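Local coordinates for beta-galactosidase (Streptococcus pneumoniae, PDB 4CUA), which hydrolyses beta-galactosides as the full enzyme and, through this carbohydrate-binding module, probably binds galactose-containing glycans, at residues A[6-11]-A[74-79]; A[61-66]-A[176-181]; A[69-74]-A[103-108]; A[146-151]-A[158-163]. All blocks are in the same frame, centred on the assembly; numbering follows the deposited sequence.

Interaction 1. Residues A[6-11]-A[74-79]; sequences ANISDQ and RSVDNL. With EDO (1,2-ethanediol), chain I.
Ile-8 packs against the side chain of Arg-74 and, more loosely, against Val-76. The apolar part comes first. Ile-8 CG2 sits 3.6 Å above the plane of the Arg-74 guanidinium, displaced toward its rim. Ile-8 CD1 lies along the aliphatic part of the same arginine, 3.8 Å from Arg-74 CD. With CG1 between the backbone N and the carbonyl carbon (chi1 55°), both ends of the isoleucine meet one bent arginine chain. Two residues along strand 70-83, Val-76 CG2 lies 4.3 Å from Ile-8 CD1.

The polar part goes round the guanidinium. One water donates to Ile-8 O at 2.8 Å. The same water accepts from Arg-74 NE at 3.1 Å and so bridges the two segments. Arg-74 NH2 is hydrogen-bonded to Gly-66 O. Arg-74 NH1 donates to O2 of a 1,2-ethanediol lying at the guanidinium edge, and the other hydroxyl, O1, accepts from Ser-75 N. The diol is probably from the crystallisation liquor.

Within residues 6-11, Asn-7 OD1 accepts from Asp-10 N at 2.8 Å and from Ser-9 N at 3.0 Å. The two donors come from opposite faces of the amide plane. The Ser-9 bond closes an Asx turn, and the Asp-10 bond extends it to an Asx motif, in the N-terminal loop where it lies against strand 70-83 of a galactose-binding-like beta-sandwich.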
loop_
_atom_site.group_PDB
_atom_site.type_symbol
_atom_site.label_atom_id
_atom_site.label_comp_id
_atom_site.label_asym_id
_atom_site.label_seq_id
_atom_site.Cartn_x
_atom_site.Cartn_y
_atom_site.Cartn_z
ATOM N N ALA A 6 17.203 4.964 -3.538
ATOM C CA ALA A 6 17.109 3.894 -2.556
ATOM C C ALA A 6 15.621 3.494 -2.432
ATOM O O ALA A 6 14.719 4.305 -2.601
ATOM C CB ALA A 6 17.552 4.363 -1.206
ATOM N N ASN A 7 15.436 2.239 -2.184
ATOM C CA ASN A 7 14.061 1.713 -1.982
ATOM C C ASN A 7 13.709 1.956 -0.527
ATOM O O ASN A 7 14.262 1.347 0.346
ATOM C CB ASN A 7 14.032 0.220 -2.381
ATOM C CG ASN A 7 12.682 -0.416 -2.157
ATOM O OD1 ASN A 7 12.089 -0.240 -1.091
ATOM N ND2 ASN A 7 12.238 -1.210 -3.083
ATOM N N ILE A 8 12.702 2.799 -0.289
ATOM C CA ILE A 8 12.305 3.206 1.016
ATOM C C ILE A 8 10.985 2.554 1.471
ATOM O O ILE A 8 10.492 2.876 2.520
ATOM C CB ILE A 8 12.194 4.745 1.086
ATOM C CG1 ILE A 8 11.280 5.276 0.021
ATOM C CG2 ILE A 8 13.610 5.373 0.975
ATOM C CD1 ILE A 8 10.917 6.783 0.131
ATOM N N SER A 9 10.525 1.524 0.752
ATOM C CA SER A 9 9.398 0.736 1.225
ATOM C C SER A 9 9.725 -0.665 1.670
ATOM O O SER A 9 9.015 -1.215 2.505
ATOM C CB SER A 9 8.371 0.634 0.112
ATOM O OG SER A 9 8.851 0.130 -1.088
ATOM N N ASP A 10 10.806 -1.264 1.146
ATOM C CA ASP A 10 11.117 -2.603 1.564
ATOM C C ASP A 10 11.302 -2.815 3.021
ATOM O O ASP A 10 11.957 -1.988 3.708
ATOM C CB ASP A 10 12.411 -3.155 0.945
ATOM C CG ASP A 10 12.361 -3.379 -0.538
ATOM O OD1 ASP A 10 11.312 -3.444 -1.207
ATOM O OD2 ASP A 10 13.477 -3.504 -1.157
ATOM N N GLN A 11 10.859 -3.929 3.540
ATOM C CA GLN A 11 11.175 -4.339 4.887
ATOM C C GLN A 11 12.672 -4.542 5.049
ATOM O O GLN A 11 13.352 -4.955 4.126
ATOM C CB GLN A 11 10.588 -5.703 5.261
ATOM C CG GLN A 11 9.111 -5.744 5.398
ATOM C CD GLN A 11 8.644 -7.189 5.527
ATOM O OE1 GLN A 11 9.246 -7.990 6.233
ATOM N NE2 GLN A 11 7.475 -7.516 4.944
ATOM N N ARG A 74 9.677 10.909 4.881
ATOM C CA ARG A 74 10.427 10.839 3.633
ATOM C C ARG A 74 9.832 11.726 2.589
ATOM O O ARG A 74 8.623 12.000 2.583
ATOM C CB ARG A 74 10.382 9.388 3.079
ATOM C CG ARG A 74 10.984 8.360 3.984
ATOM C CD ARG A 74 12.316 7.865 3.508
ATOM N NE ARG A 74 12.903 6.875 4.356
ATOM C CZ ARG A 74 14.246 6.810 4.457
ATOM N NH1 ARG A 74 14.954 7.696 3.757
ATOM N NH2 ARG A 74 14.816 5.943 5.226
ATOM N N SER A 75 10.677 12.146 1.649
ATOM C CA SER A 75 10.260 12.885 0.470
ATOM C C SER A 75 9.875 11.930 -0.672
ATOM O O SER A 75 10.706 11.220 -1.226
ATOM C CB SER A 75 11.391 13.797 -0.023
ATOM O OG SER A 75 10.965 14.426 -1.213
ATOM N N VAL A 76 8.589 11.879 -0.994
ATOM C CA VAL A 76 8.030 10.882 -1.879
ATOM C C VAL A 76 7.386 11.474 -3.099
ATOM O O VAL A 76 6.485 12.340 -3.023
ATOM C CB VAL A 76 6.956 10.011 -1.133
ATOM C CG1 VAL A 76 6.402 8.960 -2.080
ATOM C CG2 VAL A 76 7.525 9.445 0.148
ATOM N N ASP A 77 7.729 10.963 -4.261
ATOM C CA ASP A 77 7.150 11.391 -5.496
ATOM C C ASP A 77 6.724 10.286 -6.481
ATOM O O ASP A 77 6.423 10.497 -7.631
ATOM C CB ASP A 77 8.064 12.462 -6.195
ATOM C CG ASP A 77 9.275 11.854 -6.876
ATOM O OD1 ASP A 77 9.513 10.626 -6.746
ATOM O OD2 ASP A 77 10.041 12.622 -7.531
ATOM N N ASN A 78 6.645 9.045 -5.961
ATOM C CA ASN A 78 6.433 7.892 -6.776
ATOM C C ASN A 78 5.860 6.760 -5.899
ATOM O O ASN A 78 6.029 6.746 -4.712
ATOM C CB ASN A 78 7.778 7.405 -7.428
ATOM C CG ASN A 78 8.769 6.953 -6.433
ATOM O OD1 ASN A 78 8.846 5.742 -6.104
ATOM N ND2 ASN A 78 9.532 7.868 -5.872
ATOM N N LEU A 79 5.247 5.838 -6.627
ATOM C CA LEU A 79 4.757 4.572 -6.101
ATOM C C LEU A 79 4.648 3.623 -7.220
ATOM O O LEU A 79 4.179 3.950 -8.271
ATOM C CB LEU A 79 3.370 4.803 -5.522
ATOM C CG LEU A 79 2.625 3.548 -4.995
ATOM C CD1 LEU A 79 3.324 2.866 -3.826
ATOM C CD2 LEU A 79 1.138 3.862 -4.705
HETATM C C1 EDO I . 14.105 11.917 1.994
HETATM O O1 EDO I . 13.170 12.403 2.935
HETATM C C2 EDO I . 14.790 10.681 2.464
HETATM O O2 EDO I . 14.434 9.661 1.540
HETATM O O HOH W 1 11.436 4.210 4.754
#

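Interaction 2. Residues A[61-66]-A[176-181]; sequences VGVLFG and VQIFAK
Ile-178 meets both Phe-65 and Val-63 through its CD1 methyl. This is the fuller part of the contact, where one methyl touches two residues. CD1 lies at the edge of the Phe-65 ring, near its plane, 3.8 Å from Phe-65 CZ and 3.9 Å from Phe-65 CE1. The two side chains cross at about a right angle. Ile-178 CG1 stands opposite the carbonyl carbon (chi1 -59°), and chi2 of 170° stretches the chain so that CD1 leads. Val-63 and Ile-178 point at each other tip to tip, with Val-63 CB 4.1 Å from Ile-178 CD1. The carbonyl O of Val-63 lies 4.1 Å above the centre of the Phe-65 ring, so one face of the ring is turned to the backbone of its own segment.

The packing joins strand 58-67 to strand 172-177 and the chain that follows it, through the hydrophobic interior of the beta-sandwich, without a hydrogen bond between the segments. Ile-8, Leu-79 and Ile-158 also touch Ile-178 in this core.

Val-176 adds a single methyl pair. Val-63 and Val-176 slide past each other, and their CG2 atoms are 4.0 Å apart. Val-176 directly follows Glu-175, a ligand of the bound calcium. The loose side is at Gln-177, whose side chain starts away from residues 61-66 and is partly exposed.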
loop_
_atom_site.group_PDB
_atom_site.type_symbol
_atom_site.label_atom_id
_atom_site.label_comp_id
_atom_site.label_asym_id
_atom_site.label_seq_id
_atom_site.Cartn_x
_atom_site.Cartn_y
_atom_site.Cartn_z
ATOM N N VAL A 61 -3.909 0.200 1.106
ATOM C CA VAL A 61 -2.594 -0.360 1.421
ATOM C C VAL A 61 -1.583 0.773 1.395
ATOM O O VAL A 61 -1.591 1.558 0.430
ATOM C CB VAL A 61 -2.212 -1.386 0.349
ATOM C CG1 VAL A 61 -0.767 -1.829 0.496
ATOM C CG2 VAL A 61 -3.148 -2.624 0.433
ATOM N N GLY A 62 -0.728 0.851 2.383
ATOM C CA GLY A 62 0.268 1.880 2.379
ATOM C C GLY A 62 1.504 1.482 3.096
ATOM O O GLY A 62 1.650 0.312 3.508
ATOM N N VAL A 63 2.476 2.412 3.116
ATOM C CA VAL A 63 3.752 2.226 3.779
ATOM C C VAL A 63 3.968 3.365 4.752
ATOM O O VAL A 63 3.803 4.506 4.359
ATOM C CB VAL A 63 4.900 2.127 2.745
ATOM C CG1 VAL A 63 6.227 1.996 3.475
ATOM C CG2 VAL A 63 4.658 0.942 1.804
ATOM N N LEU A 64 4.356 3.023 5.954
ATOM C CA LEU A 64 4.761 3.904 7.018
ATOM C C LEU A 64 6.295 3.878 7.056
ATOM O O LEU A 64 6.860 2.812 7.271
ATOM C CB LEU A 64 4.221 3.447 8.365
ATOM C CG LEU A 64 4.630 4.224 9.592
ATOM C CD1 LEU A 64 4.203 5.706 9.431
ATOM C CD2 LEU A 64 3.962 3.598 10.821
ATOM N N PHE A 65 6.920 5.006 6.815
ATOM C CA PHE A 65 8.377 5.016 6.574
ATOM C C PHE A 65 9.225 4.941 7.798
ATOM O O PHE A 65 8.857 5.348 8.908
ATOM C CB PHE A 65 8.751 6.253 5.783
ATOM C CG PHE A 65 8.085 6.314 4.465
ATOM C CD1 PHE A 65 8.258 5.333 3.492
ATOM C CD2 PHE A 65 7.175 7.308 4.164
ATOM C CE1 PHE A 65 7.626 5.368 2.296
ATOM C CE2 PHE A 65 6.505 7.329 2.973
ATOM C CZ PHE A 65 6.694 6.360 2.003
ATOM N N GLY A 66 10.458 4.440 7.607
ATOM C CA GLY A 66 11.409 4.429 8.701
ATOM C C GLY A 66 12.784 4.822 8.148
ATOM O O GLY A 66 13.016 4.800 6.992
ATOM N N VAL A 176 4.604 -3.602 -3.527
ATOM C CA VAL A 176 4.718 -2.195 -3.852
ATOM C C VAL A 176 6.173 -1.815 -3.727
ATOM O O VAL A 176 6.925 -2.495 -3.018
ATOM C CB VAL A 176 3.886 -1.293 -2.947
ATOM C CG1 VAL A 176 2.420 -1.751 -2.970
ATOM C CG2 VAL A 176 4.424 -1.250 -1.522
ATOM N N GLN A 177 6.582 -0.767 -4.443
ATOM C CA GLN A 177 7.929 -0.206 -4.278
ATOM C C GLN A 177 7.850 1.332 -4.330
ATOM O O GLN A 177 7.159 1.901 -5.177
ATOM C CB GLN A 177 8.871 -0.720 -5.372
ATOM C CG GLN A 177 8.979 -2.234 -5.309
ATOM C CD GLN A 177 9.962 -2.790 -6.368
ATOM O OE1 GLN A 177 10.089 -2.278 -7.465
ATOM N NE2 GLN A 177 10.622 -3.827 -6.000
ATOM N N ILE A 178 8.561 1.950 -3.399
ATOM C CA ILE A 178 8.663 3.403 -3.329
ATOM C C ILE A 178 10.162 3.729 -3.262
ATOM O O ILE A 178 10.882 3.089 -2.484
ATOM C CB ILE A 178 7.949 3.962 -2.087
ATOM C CG1 ILE A 178 6.472 3.574 -2.122
ATOM C CG2 ILE A 178 7.980 5.496 -2.090
ATOM C CD1 ILE A 178 5.783 3.897 -0.806
ATOM N N PHE A 179 10.581 4.716 -4.078
ATOM C CA PHE A 179 12.022 5.092 -4.127
ATOM C C PHE A 179 12.285 6.524 -3.688
ATOM O O PHE A 179 11.512 7.439 -3.976
ATOM C CB PHE A 179 12.560 4.859 -5.525
ATOM C CG PHE A 179 12.375 3.456 -6.006
ATOM C CD1 PHE A 179 13.272 2.480 -5.662
ATOM C CD2 PHE A 179 11.243 3.090 -6.729
ATOM C CE1 PHE A 179 13.084 1.182 -6.081
ATOM C CE2 PHE A 179 11.058 1.775 -7.154
ATOM C CZ PHE A 179 11.990 0.821 -6.809
ATOM N N ALA A 180 13.401 6.678 -3.021
ATOM C CA ALA A 180 13.969 8.006 -2.742
ATOM C C ALA A 180 14.514 8.605 -4.020
ATOM O O ALA A 180 14.861 7.885 -4.959
ATOM C CB ALA A 180 15.122 7.853 -1.771
ATOM N N LYS A 181 14.637 9.933 -4.011
ATOM C CA LYS A 181 15.263 10.671 -5.105
ATOM C C LYS A 181 16.713 10.929 -4.783
ATOM O O LYS A 181 17.451 10.018 -4.475
ATOM C CB LYS A 181 14.557 12.017 -5.337
#

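Interaction 3. Residues A[69-74]-A[103-108]. With EDO (1,2-ethanediol), chain I.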
loop_
_atom_site.group_PDB
_atom_site.type_symbol
_atom_site.label_atom_id
_atom_site.label_comp_id
_atom_site.label_asym_id
_atom_site.label_seq_id
_atom_site.Cartn_x
_atom_site.Cartn_y
_atom_site.Cartn_z
ATOM N N GLY A 69 15.562 2.118 11.557
ATOM C CA GLY A 69 14.765 1.432 12.555
ATOM C C GLY A 69 13.720 2.223 13.231
ATOM O O GLY A 69 12.935 1.626 14.017
ATOM N N ILE A 70 13.717 3.554 13.044
ATOM C CA ILE A 70 12.735 4.391 13.681
ATOM C C ILE A 70 11.937 5.214 12.680
ATOM O O ILE A 70 12.267 5.349 11.525
ATOM C CB ILE A 70 13.326 5.252 14.786
ATOM C CG1 ILE A 70 14.117 6.348 14.155
ATOM C CG2 ILE A 70 14.079 4.390 15.821
ATOM C CD1 ILE A 70 14.536 7.371 15.176
ATOM N N LEU A 71 10.773 5.697 13.128
ATOM C CA LEU A 71 9.905 6.457 12.282
ATOM C C LEU A 71 10.612 7.627 11.591
ATOM O O LEU A 71 11.394 8.327 12.228
ATOM C CB LEU A 71 8.695 6.956 13.092
ATOM C CG LEU A 71 7.677 7.778 12.299
ATOM C CD1 LEU A 71 6.796 6.936 11.385
ATOM C CD2 LEU A 71 6.776 8.531 13.262
ATOM N N SER A 72 10.293 7.879 10.345
ATOM C CA SER A 72 10.865 8.992 9.581
ATOM C C SER A 72 9.913 9.504 8.577
ATOM O O SER A 72 9.180 8.732 7.948
ATOM C CB SER A 72 12.103 8.502 8.868
ATOM O OG SER A 72 12.774 9.581 8.233
ATOM N N LYS A 73 9.887 10.795 8.390
ATOM C CA LYS A 73 9.330 11.318 7.194
ATOM C C LYS A 73 10.254 11.046 6.041
ATOM O O LYS A 73 11.471 10.967 6.210
ATOM C CB LYS A 73 9.084 12.848 7.243
ATOM C CG LYS A 73 8.029 13.268 8.202
ATOM C CD LYS A 73 7.740 14.761 7.996
ATOM C CE LYS A 73 6.675 15.198 8.959
ATOM N NZ LYS A 73 6.323 16.654 8.835
ATOM N N ARG A 74 9.677 10.909 4.881
ATOM C CA ARG A 74 10.427 10.839 3.633
ATOM C C ARG A 74 9.832 11.726 2.589
ATOM O O ARG A 74 8.623 12.000 2.583
ATOM C CB ARG A 74 10.382 9.388 3.079
ATOM C CG ARG A 74 10.984 8.360 3.984
ATOM C CD ARG A 74 12.316 7.865 3.508
ATOM N NE ARG A 74 12.903 6.875 4.356
ATOM C CZ ARG A 74 14.246 6.810 4.457
ATOM N NH1 ARG A 74 14.954 7.696 3.757
ATOM N NH2 ARG A 74 14.816 5.943 5.226
ATOM N N LYS A 103 -1.185 16.192 12.107
ATOM C CA LYS A 103 -0.249 16.705 13.080
ATOM C C LYS A 103 0.168 15.687 14.125
ATOM O O LYS A 103 1.261 15.759 14.662
ATOM C CB LYS A 103 -0.809 17.971 13.734
ATOM C CG LYS A 103 -0.820 19.148 12.772
ATOM C CD LYS A 103 -1.354 20.395 13.482
ATOM C CE LYS A 103 -0.667 21.664 13.021
ATOM N NZ LYS A 103 -0.838 22.712 14.065
ATOM N N THR A 104 -0.664 14.670 14.368
ATOM C CA THR A 104 -0.273 13.627 15.286
ATOM C C THR A 104 0.743 12.716 14.578
ATOM O O THR A 104 0.489 12.271 13.479
ATOM C CB THR A 104 -1.498 12.851 15.782
ATOM O OG1 THR A 104 -2.402 13.753 16.445
ATOM C CG2 THR A 104 -1.078 11.729 16.718
ATOM N N VAL A 105 1.882 12.521 15.176
ATOM C CA VAL A 105 2.869 11.587 14.687
ATOM C C VAL A 105 2.239 10.163 14.736
ATOM O O VAL A 105 1.814 9.722 15.791
ATOM C CB VAL A 105 4.131 11.677 15.539
ATOM C CG1 VAL A 105 5.117 10.607 15.124
ATOM C CG2 VAL A 105 4.778 13.071 15.366
ATOM N N PRO A 106 2.160 9.472 13.593
ATOM C CA PRO A 106 1.574 8.123 13.609
ATOM C C PRO A 106 2.388 7.148 14.373
ATOM O O PRO A 106 3.604 7.290 14.443
ATOM C CB PRO A 106 1.509 7.740 12.153
ATOM C CG PRO A 106 2.366 8.666 11.418
ATOM C CD PRO A 106 2.702 9.818 12.277
ATOM N N THR A 107 1.726 6.191 15.008
ATOM C CA THR A 107 2.357 5.046 15.662
ATOM C C THR A 107 2.258 3.871 14.677
ATOM O O THR A 107 1.444 3.896 13.763
ATOM C CB THR A 107 1.543 4.662 16.921
ATOM O OG1 THR A 107 0.178 4.429 16.565
ATOM C CG2 THR A 107 1.598 5.771 17.943
ATOM N N ALA A 108 3.084 2.858 14.882
ATOM C CA ALA A 108 2.898 1.625 14.130
ATOM C C ALA A 108 1.559 1.039 14.612
ATOM O O ALA A 108 1.370 0.811 15.822
ATOM C CB ALA A 108 4.004 0.644 14.424
HETATM C C1 EDO I . 14.105 11.917 1.994
HETATM O O1 EDO I . 13.170 12.403 2.935
HETATM C C2 EDO I . 14.790 10.681 2.464
HETATM O O2 EDO I . 14.434 9.661 1.540
#
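At one end of the beta-sandwich, Leu-71 meets Val-105 and Pro-106 of the long loop between strands 94-100 and 128-130. The contact is small and partly buried. It is apolar, and no hydrogen bond joins the two segments. The CD2 methyl of Leu-71 does the touching. The leucine reaches the loop because its CG is turned opposite the backbone N (chi1 -180°). Leu-71 CD2 lies 3.2 Å from Val-105 CG1, as the two side chains slide past each other in opposite directions. That distance is shorter than a usual carbon-carbon contact, and its exact value is doubtful. The same methyl is 3.6 Å from the carbonyl O of Pro-106. The proline ring is farther off, with Pro-106 CD 4.4 Å from Leu-71 CD2. Val-105 is exposed, whereas Pro-106 is buried. Next to the leucine, Ser-72 OG donates to Lys-73 O at 2.8 Å, well off the plane of that carbonyl.

Tyr-156, between strands 145-155 and 157-163, touches both Leu-71 and Pro-106. Leu-71 also packs on Leu-64 of the neighbouring strand 58-67. The loop itself is tied down by two bonds: Thr-104 O is hydrogen-bonded to Tyr-100 OH and Thr-107 O to His-120 NE2.

Interaction 4. Residues A[146-151]-A[158-163]. With EDO (1,2-ethanediol), chain E.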
loop_
_atom_site.group_PDB
_atom_site.type_symbol
_atom_site.label_atom_id
_atom_site.label_comp_id
_atom_site.label_asym_id
_atom_site.label_seq_id
_atom_site.Cartn_x
_atom_site.Cartn_y
_atom_site.Cartn_z
ATOM N N ASN A 146 3.001 -1.418 -11.824
ATOM C CA ASN A 146 2.297 -0.244 -12.391
ATOM C C ASN A 146 2.881 0.972 -11.719
ATOM O O ASN A 146 2.880 1.083 -10.509
ATOM C CB ASN A 146 0.787 -0.310 -12.063
ATOM C CG ASN A 146 0.042 -1.342 -12.880
ATOM O OD1 ASN A 146 -0.892 -1.002 -13.594
ATOM N ND2 ASN A 146 0.429 -2.634 -12.806
ATOM N N HIS A 147 3.397 1.919 -12.507
ATOM C CA HIS A 147 4.149 3.036 -11.953
ATOM C C HIS A 147 3.340 4.326 -11.915
ATOM O O HIS A 147 2.685 4.654 -12.883
ATOM C CB HIS A 147 5.391 3.261 -12.838
ATOM C CG HIS A 147 6.258 2.077 -12.925
ATOM N ND1 HIS A 147 6.983 1.632 -11.864
ATOM C CD2 HIS A 147 6.468 1.206 -13.921
ATOM C CE1 HIS A 147 7.644 0.537 -12.205
ATOM N NE2 HIS A 147 7.371 0.276 -13.454
ATOM N N PHE A 148 3.401 4.975 -10.778
ATOM C CA PHE A 148 2.760 6.250 -10.478
ATOM C C PHE A 148 3.796 7.272 -10.052
ATOM O O PHE A 148 4.787 6.949 -9.416
ATOM C CB PHE A 148 1.763 6.085 -9.299
ATOM C CG PHE A 148 0.728 5.036 -9.517
ATOM C CD1 PHE A 148 -0.440 5.271 -10.207
ATOM C CD2 PHE A 148 0.929 3.753 -9.003
ATOM C CE1 PHE A 148 -1.396 4.278 -10.390
ATOM C CE2 PHE A 148 -0.033 2.770 -9.181
ATOM C CZ PHE A 148 -1.204 3.021 -9.860
ATOM N N SER A 149 3.593 8.532 -10.491
ATOM C CA SER A 149 4.431 9.628 -10.053
ATOM C C SER A 149 3.523 10.840 -9.805
ATOM O O SER A 149 2.427 10.912 -10.361
ATOM C CB SER A 149 5.549 9.930 -11.049
ATOM O OG SER A 149 5.058 10.374 -12.286
ATOM N N PHE A 150 3.984 11.675 -8.918
ATOM C CA PHE A 150 3.197 12.793 -8.415
ATOM C C PHE A 150 4.120 13.813 -7.795
ATOM O O PHE A 150 5.338 13.633 -7.607
ATOM C CB PHE A 150 2.098 12.297 -7.429
ATOM C CG PHE A 150 2.581 11.297 -6.435
ATOM C CD1 PHE A 150 3.224 11.689 -5.308
ATOM C CD2 PHE A 150 2.381 9.917 -6.675
ATOM C CE1 PHE A 150 3.715 10.764 -4.373
ATOM C CE2 PHE A 150 2.883 8.996 -5.766
ATOM C CZ PHE A 150 3.548 9.408 -4.646
ATOM N N ASP A 151 3.559 14.997 -7.507
ATOM C CA ASP A 151 4.363 16.013 -6.885
ATOM C C ASP A 151 4.981 15.538 -5.569
ATOM O O ASP A 151 4.323 14.940 -4.731
ATOM C CB ASP A 151 3.518 17.264 -6.617
ATOM C CG ASP A 151 3.046 17.963 -7.880
ATOM O OD1 ASP A 151 3.710 17.916 -8.965
ATOM O OD2 ASP A 151 1.934 18.550 -7.803
ATOM N N ILE A 158 2.392 7.021 2.754
ATOM C CA ILE A 158 1.478 7.120 1.673
ATOM C C ILE A 158 0.671 5.859 1.638
ATOM O O ILE A 158 1.129 4.838 2.159
ATOM C CB ILE A 158 2.122 7.476 0.309
ATOM C CG1 ILE A 158 2.976 6.299 -0.190
ATOM C CG2 ILE A 158 2.874 8.801 0.461
ATOM C CD1 ILE A 158 3.207 6.295 -1.679
ATOM N N ARG A 159 -0.485 5.955 1.029
ATOM C CA ARG A 159 -1.337 4.806 0.783
ATOM C C ARG A 159 -2.083 4.923 -0.526
ATOM O O ARG A 159 -2.263 6.033 -1.091
ATOM C CB ARG A 159 -2.333 4.550 1.905
ATOM C CG ARG A 159 -3.509 5.526 1.966
ATOM C CD ARG A 159 -4.306 5.291 3.241
ATOM N NE ARG A 159 -5.488 6.152 3.196
ATOM C CZ ARG A 159 -6.369 6.190 4.204
ATOM N NH1 ARG A 159 -6.233 5.390 5.254
ATOM N NH2 ARG A 159 -7.396 7.004 4.099
ATOM N N ILE A 160 -2.483 3.784 -1.049
ATOM C CA ILE A 160 -3.334 3.684 -2.186
ATOM C C ILE A 160 -4.659 3.047 -1.712
ATOM O O ILE A 160 -4.688 1.980 -1.200
ATOM C CB ILE A 160 -2.646 3.017 -3.417
ATOM C CG1 ILE A 160 -3.554 3.029 -4.604
ATOM C CG2 ILE A 160 -2.161 1.594 -3.082
ATOM C CD1 ILE A 160 -2.955 2.534 -5.906
ATOM N N ARG A 161 -5.746 3.791 -1.930
ATOM C CA ARG A 161 -7.093 3.429 -1.445
ATOM C C ARG A 161 -7.924 3.067 -2.649
ATOM O O ARG A 161 -8.067 3.857 -3.629
ATOM C CB ARG A 161 -7.649 4.622 -0.679
ATOM C CG ARG A 161 -9.058 4.367 -0.123
ATOM C CD ARG A 161 -9.417 5.388 0.900
ATOM N NE ARG A 161 -9.230 6.772 0.458
ATOM C CZ ARG A 161 -10.053 7.447 -0.328
ATOM N NH1 ARG A 161 -11.196 6.920 -0.757
ATOM N NH2 ARG A 161 -9.740 8.689 -0.636
HETATM N N MSE A 162 -8.469 1.851 -2.640
HETATM C CA MSE A 162 -8.885 1.178 -3.842
HETATM C C MSE A 162 -10.220 0.466 -3.757
HETATM O O MSE A 162 -10.497 -0.167 -2.746
HETATM C CB MSE A 162 -7.905 0.031 -4.163
HETATM C CG MSE A 162 -6.494 0.590 -4.405
HETATM SE SE MSE A 162 -5.159 -0.855 -4.419
HETATM C CE MSE A 162 -5.268 -1.351 -2.534
ATOM N N VAL A 163 -11.045 0.589 -4.774
ATOM C CA VAL A 163 -12.312 -0.147 -4.808
ATOM C C VAL A 163 -12.182 -1.309 -5.747
ATOM O O VAL A 163 -11.731 -1.159 -6.914
ATOM C CB VAL A 163 -13.466 0.758 -5.273
ATOM C CG1 VAL A 163 -14.755 -0.036 -5.167
ATOM C CG2 VAL A 163 -13.575 1.979 -4.402
HETATM C C1 EDO E . -6.700 2.965 7.180
HETATM O O1 EDO E . -7.204 2.038 8.022
HETATM C C2 EDO E . -5.265 2.435 6.766
HETATM O O2 EDO E . -4.958 2.978 5.592
#
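Different first torsions turn Phe-148 and Phe-150 toward Ile-160 and Ile-158. In Phe-148, CG stands opposite the carbonyl carbon (chi1 -56°). In Phe-150, CG lies between the backbone N and the carbonyl carbon (chi1 45°). Ile-160 is extended, with chi2 174°, and so presents its CD1 methyl. The phenylalanines are two residues apart on their strand, as are the isoleucines on theirs. Each pair therefore lies on one face of its strand, and all four are buried.

Both contacts are loose, each a ring CZ against one CD1 methyl. Phe-148 CZ is 4.4 Å from Ile-160 CD1, and Phe-150 CZ is 4.3 Å from Ile-158 CD1. Ile-158 is modelled in two conformers, and the second distance holds for one of them. No hydrogen bond joins the segments.

Other residues fill in round these four. The ring of Phe-148 meets that of Tyr-95, and Ile-97 touches both Phe-148 and Ile-160. On the other side of strand 157-163, Arg-159 NH1 donates to O2 of a 1,2-ethanediol at 2.7 Å. Its NE forms a salt bridge with Glu-98, and Trp-128 makes a cation-pi contact.

Aromatic and branched side chains meeting between strands whose backbones lie more than 10 Å apart are typical of the hydrophobic core of a beta-sandwich.

Overall arrangement
Interactions 1 and 2 form one neighbourhood, with centres 4 Å apart. Hydrogen bonds join them, Arg-74 NH2 to Gly-66 O and the backbones of Ala-6 and Ala-180. Interaction 4 extends the same core. Its centre is about 11 Å from that of interaction 2, and Ile-158 CD1 lies 3.6 Å from Ile-178 CD1. Backbone bonds of strand 145-155 also link it to residues 77 and 79 of interaction 1. Interaction 3 lies toward the end of the sandwich, its centre 20 Å from that of interaction 4. Its segment 69-74 ends at Arg-74, the ethanediol-binding residue of interaction 1, though neither touches 103-108. The side chain of Val-176 in interaction 2 is about 8 Å from the calcium ion.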